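Local structure of haloalkane dehalogenase (Mycobacterium rhodesiae, 4MJ3) at residues V3-D8 and T33-Y38; A145-L150 and H280-D285; F242-S247 and A255-L260. The protein catalyses the hydrolytic cleavage of carbon-halogen bonds in haloalkanes, probably through a covalent ester intermediate as in other alpha/beta-hydrolase-fold dehalogenases. All blocks are in the same frame, centred on the assembly; numbering follows the deposited sequence. Where two conformers were deposited one is given.

Contact 1. Residues V3-D8 and T33-Y38; sequences VLRTPD and TLRMHY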
loop_
_atom_site.group_PDB
_atom_site.type_symbol
_atom_site.label_atom_id
_atom_site.label_comp_id
_atom_site.label_asym_id
_atom_site.label_seq_id
_atom_site.Cartn_x
_atom_site.Cartn_y
_atom_site.Cartn_z
ATOM N N VAL A 3 7.992 -18.608 10.311
ATOM C CA VAL A 3 7.157 -18.069 9.223
ATOM C C VAL A 3 6.044 -19.038 8.884
ATOM O O VAL A 3 6.291 -20.235 8.708
ATOM C CB VAL A 3 8.004 -17.849 7.954
ATOM C CG1 VAL A 3 7.159 -17.306 6.807
ATOM C CG2 VAL A 3 9.180 -16.921 8.245
ATOM N N LEU A 4 4.837 -18.512 8.771
ATOM C CA LEU A 4 3.681 -19.258 8.321
ATOM C C LEU A 4 3.314 -18.900 6.885
ATOM O O LEU A 4 3.558 -17.782 6.421
ATOM C CB LEU A 4 2.470 -18.968 9.238
ATOM C CG LEU A 4 2.619 -19.521 10.660
ATOM C CD1 LEU A 4 1.441 -19.066 11.524
ATOM C CD2 LEU A 4 2.728 -21.027 10.652
ATOM N N ARG A 5 2.673 -19.842 6.213
ATOM C CA ARG A 5 2.113 -19.625 4.872
ATOM C C ARG A 5 0.628 -19.989 4.890
ATOM O O ARG A 5 0.249 -21.079 5.320
ATOM C CB ARG A 5 2.820 -20.489 3.839
ATOM C CG ARG A 5 2.294 -20.322 2.416
ATOM C CD ARG A 5 3.191 -20.999 1.394
ATOM N NE ARG A 5 4.510 -20.369 1.338
ATOM C CZ ARG A 5 5.544 -20.817 0.621
ATOM N NH1 ARG A 5 5.423 -21.887 -0.175
ATOM N NH2 ARG A 5 6.687 -20.149 0.652
ATOM N N THR A 6 -0.208 -19.068 4.422
ATOM C CA THR A 6 -1.658 -19.258 4.451
ATOM C C THR A 6 -2.004 -20.348 3.452
ATOM O O THR A 6 -1.526 -20.297 2.320
ATOM C CB THR A 6 -2.413 -17.954 4.075
ATOM O OG1 THR A 6 -2.018 -16.910 4.975
ATOM C CG2 THR A 6 -3.898 -18.156 4.185
ATOM N N PRO A 7 -2.765 -21.356 3.871
ATOM C CA PRO A 7 -3.114 -22.405 2.888
ATOM C C PRO A 7 -3.830 -21.875 1.647
ATOM O O PRO A 7 -4.681 -20.998 1.754
ATOM C CB PRO A 7 -4.040 -23.330 3.675
ATOM C CG PRO A 7 -3.692 -23.094 5.100
ATOM C CD PRO A 7 -3.265 -21.664 5.209
ATOM N N ASP A 8 -3.509 -22.424 0.478
ATOM C CA ASP A 8 -4.110 -21.985 -0.785
ATOM C C ASP A 8 -5.618 -22.149 -0.830
ATOM O O ASP A 8 -6.289 -21.381 -1.509
ATOM C CB ASP A 8 -3.474 -22.704 -1.988
ATOM C CG ASP A 8 -2.239 -21.992 -2.485
ATOM O OD1 ASP A 8 -2.109 -20.794 -2.205
ATOM O OD2 ASP A 8 -1.408 -22.602 -3.163
ATOM N N THR A 33 14.442 -17.291 3.789
ATOM C CA THR A 33 13.776 -16.762 2.599
ATOM C C THR A 33 12.289 -16.635 2.862
ATOM O O THR A 33 11.730 -17.447 3.586
ATOM C CB THR A 33 13.961 -17.750 1.436
ATOM O OG1 THR A 33 15.357 -17.879 1.180
ATOM C CG2 THR A 33 13.272 -17.290 0.162
ATOM N N LEU A 34 11.665 -15.615 2.285
ATOM C CA LEU A 34 10.220 -15.438 2.346
ATOM C C LEU A 34 9.658 -15.356 0.944
ATOM O O LEU A 34 10.266 -14.720 0.079
ATOM C CB LEU A 34 9.854 -14.130 3.052
ATOM C CG LEU A 34 10.354 -13.905 4.462
ATOM C CD1 LEU A 34 10.272 -12.437 4.899
ATOM C CD2 LEU A 34 9.571 -14.753 5.424
ATOM N N ARG A 35 8.503 -15.957 0.721
ATOM C CA ARG A 35 7.812 -15.824 -0.539
ATOM C C ARG A 35 6.836 -14.663 -0.471
ATOM O O ARG A 35 6.111 -14.518 0.520
ATOM C CB ARG A 35 7.071 -17.116 -0.893
ATOM C CG ARG A 35 6.598 -17.178 -2.328
ATOM C CD ARG A 35 5.919 -18.499 -2.674
ATOM N NE ARG A 35 4.631 -18.622 -2.013
ATOM C CZ ARG A 35 3.697 -19.518 -2.306
ATOM N NH1 ARG A 35 3.888 -20.400 -3.272
ATOM N NH2 ARG A 35 2.542 -19.504 -1.655
HETATM N N MSE A 36 6.805 -13.860 -1.541
HETATM C CA MSE A 36 5.865 -12.739 -1.654
HETATM C C MSE A 36 5.032 -12.958 -2.882
HETATM O O MSE A 36 5.533 -13.367 -3.937
HETATM C CB MSE A 36 6.591 -11.407 -1.726
HETATM C CG MSE A 36 7.286 -11.082 -0.399
HETATM SE SE MSE A 36 8.376 -9.448 -0.460
HETATM C CE MSE A 36 6.905 -8.145 -0.526
ATOM N N HIS A 37 3.744 -12.688 -2.739
ATOM C CA HIS A 37 2.792 -12.827 -3.814
ATOM C C HIS A 37 2.631 -11.505 -4.561
ATOM O O HIS A 37 2.629 -10.434 -3.950
ATOM C CB HIS A 37 1.452 -13.243 -3.247
ATOM C CG HIS A 37 0.312 -13.149 -4.222
ATOM N ND1 HIS A 37 -0.679 -12.201 -4.110
ATOM C CD2 HIS A 37 -0.012 -13.902 -5.304
ATOM C CE1 HIS A 37 -1.559 -12.360 -5.082
ATOM N NE2 HIS A 37 -1.167 -13.375 -5.837
ATOM N N TYR A 38 2.488 -11.584 -5.872
ATOM C CA TYR A 38 2.136 -10.414 -6.684
ATOM C C TYR A 38 1.266 -10.803 -7.874
ATOM O O TYR A 38 1.192 -11.985 -8.240
ATOM C CB TYR A 38 3.397 -9.672 -7.144
ATOM C CG TYR A 38 4.216 -10.355 -8.229
ATOM C CD1 TYR A 38 5.086 -11.411 -7.925
ATOM C CD2 TYR A 38 4.127 -9.952 -9.559
ATOM C CE1 TYR A 38 5.830 -12.033 -8.919
ATOM C CE2 TYR A 38 4.870 -10.570 -10.550
ATOM C CZ TYR A 38 5.718 -11.605 -10.235
ATOM O OH TYR A 38 6.463 -12.174 -11.237
HETATM O O HOH W 1 0.929 -21.835 -1.637
#
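Arg5 and Arg35 lay their guanidinium groups flat on one another, and these two residues account for most of the 227 Å² buried between 3-8 and 33-38. The evidence for a true stack is the small interplanar angle of 8° together with a centre-to-centre distance of 3.7 Å. The overlap is mutual: Arg35 NE sits over the middle of the Arg5 group, 3.5 Å from Arg5 CZ, while Arg5 NH1 sits over the middle of the Arg35 group, 3.6 Å from Arg35 CZ. Both chains run extended from the backbone and then turn at the third torsion (chi3 -65° in Arg5 and 70° in Arg35), which lets them cross at about a right angle and still present flat faces. Arg5 NH2 reaches back as far as the start of the other side chain, 3.4 Å from Arg35 CB. The like charges are probably offset by Asp88, salt-bridged to Arg5 NE and also accepting from Arg35 N, and by Asp8, itself paired with Arg86, through a water that accepts from Arg35 NH2 (2.8 Å) and donates to Asp8 OD2 (2.9 Å). At the other end of the contact Val3 meets Leu34 through apolar methyls, CG2 to CD2 at 3.6 Å. Tyr23, from strand 22-27, adds a cation-pi contact to Arg35. The short strand 3-4 pairs antiparallel with 89-90, whereas 33-41 lies in the main sheet between 22-27 and 75-79, with Leu34 reaching Trp104 of helix 98-112.

Contact 2. Residues A145-L150 and H280-D285; sequences AANTML and HFLQED
This is a buried contact in which the side chain of Asn147, in the loop after strand 140-145, holds the backbone at His280, just ahead of helix 282-300. Asn147 ND2 donates to His280 O over 3.0 Å, and an N-H...O angle of 173° makes the bond nearly straight. The acceptor lies almost exactly in the amide plane of Asn147, so the N-H points straight at the oxygen, but the donor stands 36° out of the carbonyl plane and therefore off its lone pairs. Asn147 ND2 also bonds to Ser247 OG and so ties its own loop to those of Ser247 and His280. His280 O has further, weak donors in Gln122 NE2 and in Leu282 N, the latter at 3.0 Å and closing an inverse gamma turn centred on Phe281, the N-cap residue of the helix. The His280 ring hydrogen-bonds through NE2 to Asp123, the probable nucleophile, and through ND1 to Asp250, the probable acid, the arrangement expected of the catalytic triad of haloalkane dehalogenases; the amide bond therefore grips the main chain of the probable catalytic histidine. Its ring passes Asn147 O obliquely, with CE1 4.0 Å from that oxygen. Beside the amide, Leu282 adds the apolar part. With CG set between the backbone N and the carbonyl carbon (chi1 78°), both its methyls lie against Ala146 CB and the Asn147 amide nitrogen: CD1 comes to 4.0 Å from Ala146 CB, and CD2 to 3.9 Å from Asn147 ND2.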
loop_
_atom_site.group_PDB
_atom_site.type_symbol
_atom_site.label_atom_id
_atom_site.label_comp_id
_atom_site.label_asym_id
_atom_site.label_seq_id
_atom_site.Cartn_x
_atom_site.Cartn_y
_atom_site.Cartn_z
ATOM N N ALA A 145 -0.174 9.530 -5.046
ATOM C CA ALA A 145 -0.406 9.324 -3.620
ATOM C C ALA A 145 -1.879 9.496 -3.331
ATOM O O ALA A 145 -2.471 10.521 -3.681
ATOM C CB ALA A 145 0.407 10.319 -2.806
ATOM N N ALA A 146 -2.469 8.522 -2.662
ATOM C CA ALA A 146 -3.884 8.551 -2.315
ATOM C C ALA A 146 -4.096 8.063 -0.895
ATOM O O ALA A 146 -3.912 6.875 -0.608
ATOM C CB ALA A 146 -4.669 7.676 -3.282
ATOM N N ASN A 147 -4.512 8.969 -0.011
ATOM C CA ASN A 147 -4.808 8.620 1.376
ATOM C C ASN A 147 -3.621 7.927 2.014
ATOM O O ASN A 147 -3.700 6.762 2.458
ATOM C CB ASN A 147 -6.073 7.769 1.480
ATOM C CG ASN A 147 -7.320 8.517 1.045
ATOM O OD1 ASN A 147 -7.285 9.720 0.784
ATOM N ND2 ASN A 147 -8.437 7.797 1.003
ATOM N N THR A 148 -2.524 8.671 2.069
ATOM C CA THR A 148 -1.277 8.154 2.600
ATOM C C THR A 148 -0.423 9.328 3.080
ATOM O O THR A 148 -0.868 10.476 3.029
ATOM C CB THR A 148 -0.545 7.306 1.539
ATOM O OG1 THR A 148 0.545 6.609 2.160
ATOM C CG2 THR A 148 -0.034 8.156 0.392
HETATM N N MSE A 149 0.783 9.030 3.552
HETATM C CA MSE A 149 1.760 10.059 3.978
HETATM C C MSE A 149 3.104 9.412 4.170
HETATM O O MSE A 149 3.241 8.186 4.065
HETATM C CB MSE A 149 1.445 10.770 5.290
HETATM C CG MSE A 149 1.400 12.297 5.111
HETATM SE SE MSE A 149 2.932 13.424 4.549
HETATM C CE MSE A 149 3.059 14.364 6.263
ATOM N N LEU A 150 4.094 10.243 4.470
ATOM C CA LEU A 150 5.433 9.785 4.843
ATOM C C LEU A 150 5.810 10.468 6.148
ATOM O O LEU A 150 6.467 11.508 6.137
ATOM C CB LEU A 150 6.464 10.057 3.758
ATOM C CG LEU A 150 7.908 9.602 4.036
ATOM C CD1 LEU A 150 7.983 8.160 4.518
ATOM C CD2 LEU A 150 8.799 9.769 2.823
ATOM N N HIS A 280 -11.355 6.038 3.572
ATOM C CA HIS A 280 -9.951 5.679 3.609
ATOM C C HIS A 280 -9.545 4.666 2.536
ATOM O O HIS A 280 -8.575 4.868 1.810
ATOM C CB HIS A 280 -9.621 5.120 4.985
ATOM C CG HIS A 280 -8.191 4.754 5.148
ATOM N ND1 HIS A 280 -7.178 5.687 5.147
ATOM C CD2 HIS A 280 -7.591 3.548 5.322
ATOM C CE1 HIS A 280 -6.019 5.072 5.300
ATOM N NE2 HIS A 280 -6.243 3.775 5.391
ATOM N N PHE A 281 -10.306 3.578 2.432
ATOM C CA PHE A 281 -10.063 2.535 1.441
ATOM C C PHE A 281 -10.762 2.924 0.152
ATOM O O PHE A 281 -11.736 2.303 -0.282
ATOM C CB PHE A 281 -10.517 1.169 1.958
ATOM C CG PHE A 281 -9.746 0.710 3.148
ATOM C CD1 PHE A 281 -8.472 0.173 2.997
ATOM C CD2 PHE A 281 -10.253 0.849 4.408
ATOM C CE1 PHE A 281 -7.723 -0.238 4.079
ATOM C CE2 PHE A 281 -9.517 0.451 5.517
ATOM C CZ PHE A 281 -8.256 -0.115 5.351
ATOM N N LEU A 282 -10.239 3.984 -0.464
ATOM C CA LEU A 282 -10.935 4.612 -1.579
ATOM C C LEU A 282 -11.036 3.688 -2.804
ATOM O O LEU A 282 -11.902 3.885 -3.652
ATOM C CB LEU A 282 -10.286 5.944 -1.954
ATOM C CG LEU A 282 -8.999 5.975 -2.778
ATOM C CD1 LEU A 282 -8.703 7.428 -3.151
ATOM C CD2 LEU A 282 -7.814 5.393 -2.012
ATOM N N GLN A 283 -10.157 2.696 -2.875
ATOM C CA GLN A 283 -10.169 1.730 -3.971
ATOM C C GLN A 283 -11.418 0.849 -3.926
ATOM O O GLN A 283 -11.825 0.317 -4.957
ATOM C CB GLN A 283 -8.915 0.845 -3.957
ATOM C CG GLN A 283 -7.600 1.600 -3.798
ATOM C CD GLN A 283 -7.114 1.654 -2.364
ATOM O OE1 GLN A 283 -7.904 1.849 -1.433
ATOM N NE2 GLN A 283 -5.805 1.496 -2.173
ATOM N N GLU A 284 -12.014 0.681 -2.749
ATOM C CA GLU A 284 -13.278 -0.050 -2.604
ATOM C C GLU A 284 -14.473 0.775 -3.009
ATOM O O GLU A 284 -15.404 0.255 -3.608
ATOM C CB GLU A 284 -13.535 -0.501 -1.167
ATOM C CG GLU A 284 -12.756 -1.709 -0.732
ATOM C CD GLU A 284 -13.115 -2.997 -1.462
ATOM O OE1 GLU A 284 -14.184 -3.140 -2.113
ATOM O OE2 GLU A 284 -12.262 -3.884 -1.413
ATOM N N ASP A 285 -14.467 2.053 -2.668
ATOM C CA ASP A 285 -15.591 2.931 -2.925
ATOM C C ASP A 285 -15.623 3.480 -4.339
ATOM O O ASP A 285 -16.686 3.601 -4.932
ATOM C CB ASP A 285 -15.549 4.111 -1.932
ATOM C CG ASP A 285 -15.843 3.685 -0.493
ATOM O OD1 ASP A 285 -16.501 2.643 -0.287
ATOM O OD2 ASP A 285 -15.430 4.415 0.448
#

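Contact 3. Residues F242-S247 and A255-L260; sequences FLSAFS and AAEPVL
Leu260 and the rings of Phe242 and Phe246 form the apolar centre of this buried contact between an edge strand and the helix that follows it. Leu260 CG approaches Phe242 CZ to 3.7 Å, while its CD2 methyl touches both rings: it lies in the plane of the Phe242 ring at its edge, and near the edge of the Phe246 ring, 4.1 Å from Phe246 CZ. Farther out, Phe246 turns a face to Glu257. Glu257 CG stands 3.8 Å from the ring centroid and 20° off the ring normal, which meets the criteria for a CH-pi contact, although the carbon is displaced toward the rim beside Phe246 CG (3.6 Å). The aliphatic part of the glutamate therefore packs on the ring, and the bend at its second torsion (chi2 -76°) turns the carboxylate up and away from the ring face, toward Ser244, with the plane of the carboxylate nearly perpendicular (86°) to the ring. There the polar edge begins. Ser244 OG donates to Glu257 OE2 on the lone pair away from the other oxygen; the separation, 2.5 Å, is short enough that its exact length should be read with caution. A water donates both to Ser244 OG and to Glu257 O at 2.9 Å each, so the serine joins the side chain and the main chain of the same residue. The other carboxylate oxygen, OE1, forms a salt bridge with Arg261. Strand 242-244 is an outermost strand of the mixed sheet within this chain, parallel to its neighbour 140-145, and helix 256-263 lies against it: Phe242 and Leu260 both touch Ala145 of that neighbour, and Leu260 also reaches Trp232 of helix 225-235.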
loop_
_atom_site.group_PDB
_atom_site.type_symbol
_atom_site.label_atom_id
_atom_site.label_comp_id
_atom_site.label_asym_id
_atom_site.label_seq_id
_atom_site.Cartn_x
_atom_site.Cartn_y
_atom_site.Cartn_z
ATOM N N PHE A 242 4.079 14.035 -9.918
ATOM C CA PHE A 242 3.499 13.588 -8.659
ATOM C C PHE A 242 2.050 14.073 -8.598
ATOM O O PHE A 242 1.791 15.280 -8.721
ATOM C CB PHE A 242 4.310 14.172 -7.513
ATOM C CG PHE A 242 3.905 13.636 -6.170
ATOM C CD1 PHE A 242 2.778 14.105 -5.535
ATOM C CD2 PHE A 242 4.675 12.658 -5.562
ATOM C CE1 PHE A 242 2.408 13.595 -4.293
ATOM C CE2 PHE A 242 4.316 12.150 -4.336
ATOM C CZ PHE A 242 3.182 12.623 -3.713
ATOM N N LEU A 243 1.120 13.126 -8.429
ATOM C CA LEU A 243 -0.304 13.401 -8.382
ATOM C C LEU A 243 -0.868 13.116 -7.003
ATOM O O LEU A 243 -0.629 12.043 -6.426
ATOM C CB LEU A 243 -1.062 12.527 -9.392
ATOM C CG LEU A 243 -2.566 12.833 -9.524
ATOM C CD1 LEU A 243 -2.775 14.131 -10.292
ATOM C CD2 LEU A 243 -3.316 11.705 -10.204
ATOM N N SER A 244 -1.587 14.091 -6.473
ATOM C CA SER A 244 -2.358 13.919 -5.255
ATOM C C SER A 244 -3.764 13.519 -5.670
ATOM O O SER A 244 -4.431 14.279 -6.364
ATOM C CB SER A 244 -2.386 15.227 -4.457
ATOM O OG SER A 244 -3.129 15.062 -3.268
ATOM N N ALA A 245 -4.202 12.340 -5.221
ATOM C CA ALA A 245 -5.516 11.789 -5.498
ATOM C C ALA A 245 -6.135 11.184 -4.237
ATOM O O ALA A 245 -6.613 10.042 -4.231
ATOM C CB ALA A 245 -5.419 10.754 -6.612
ATOM N N PHE A 246 -6.157 11.985 -3.172
ATOM C CA PHE A 246 -6.806 11.628 -1.921
ATOM C C PHE A 246 -8.330 11.707 -2.081
ATOM O O PHE A 246 -8.853 12.388 -2.984
ATOM C CB PHE A 246 -6.386 12.580 -0.787
ATOM C CG PHE A 246 -4.991 12.382 -0.272
ATOM C CD1 PHE A 246 -3.883 12.312 -1.129
ATOM C CD2 PHE A 246 -4.763 12.305 1.107
ATOM C CE1 PHE A 246 -2.599 12.177 -0.616
ATOM C CE2 PHE A 246 -3.467 12.189 1.628
ATOM C CZ PHE A 246 -2.389 12.098 0.767
ATOM N N SER A 247 -9.055 10.994 -1.221
ATOM C CA SER A 247 -10.506 11.073 -1.184
ATOM C C SER A 247 -10.973 12.123 -0.199
ATOM O O SER A 247 -10.161 12.727 0.522
ATOM C CB SER A 247 -11.106 9.701 -0.838
ATOM O OG SER A 247 -10.821 9.359 0.508
ATOM N N ALA A 255 -5.428 15.451 6.558
ATOM C CA ALA A 255 -4.555 16.577 6.889
ATOM C C ALA A 255 -3.209 16.503 6.176
ATOM O O ALA A 255 -2.508 17.508 6.023
ATOM C CB ALA A 255 -4.343 16.646 8.399
ATOM N N ALA A 256 -2.817 15.294 5.808
ATOM C CA ALA A 256 -1.547 15.052 5.139
ATOM C C ALA A 256 -1.537 15.534 3.687
ATOM O O ALA A 256 -0.477 15.781 3.123
ATOM C CB ALA A 256 -1.241 13.570 5.183
ATOM N N GLU A 257 -2.711 15.606 3.066
ATOM C CA GLU A 257 -2.797 15.896 1.641
ATOM C C GLU A 257 -2.053 17.189 1.237
ATOM O O GLU A 257 -1.249 17.168 0.312
ATOM C CB GLU A 257 -4.268 15.930 1.178
ATOM C CG GLU A 257 -4.444 15.932 -0.337
ATOM C CD GLU A 257 -4.138 17.272 -0.977
ATOM O OE1 GLU A 257 -4.385 18.324 -0.338
ATOM O OE2 GLU A 257 -3.644 17.267 -2.111
ATOM N N PRO A 258 -2.335 18.328 1.914
ATOM C CA PRO A 258 -1.654 19.554 1.467
ATOM C C PRO A 258 -0.172 19.599 1.814
ATOM O O PRO A 258 0.611 20.276 1.128
ATOM C CB PRO A 258 -2.428 20.675 2.176
ATOM C CG PRO A 258 -3.071 20.016 3.333
ATOM C CD PRO A 258 -3.388 18.620 2.890
ATOM N N VAL A 259 0.230 18.870 2.842
ATOM C CA VAL A 259 1.643 18.805 3.242
ATOM C C VAL A 259 2.453 18.045 2.189
ATOM O O VAL A 259 3.483 18.516 1.693
ATOM C CB VAL A 259 1.810 18.103 4.606
ATOM C CG1 VAL A 259 3.293 18.042 4.988
ATOM C CG2 VAL A 259 1.006 18.829 5.675
ATOM N N LEU A 260 1.946 16.890 1.793
ATOM C CA LEU A 260 2.569 16.120 0.712
ATOM C C LEU A 260 2.572 16.878 -0.618
ATOM O O LEU A 260 3.603 16.972 -1.299
ATOM C CB LEU A 260 1.826 14.796 0.546
ATOM C CG LEU A 260 2.486 13.657 -0.198
ATOM C CD1 LEU A 260 3.886 13.372 0.335
ATOM C CD2 LEU A 260 1.592 12.430 -0.072
HETATM O O HOH W 2 -0.839 14.955 -1.504
#

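How the contacts relate
Contacts 2 and 3 adjoin, with centres about 10 Å apart, whereas contact 1 lies about 25 Å and 33 Å from their respective centres. Contacts 1 and 3 reach the same mixed sheet on opposite sides of the chain's centre, at strands 33-41 and 242-244. Along the chain contact 1 closes first; 145-150 then opens contact 2, contact 3 forms within the intervening chain, and 280-285 completes contact 2. Backbone bonding between strands 140-145 and 242-244, including a probable hydrogen bond from Ala145 N to Leu243 O (2.9 Å), joins the later pair. The two strands thus run side by side, and the loops that follow them lie beside the probable catalytic histidine, while contact 1 stays remote.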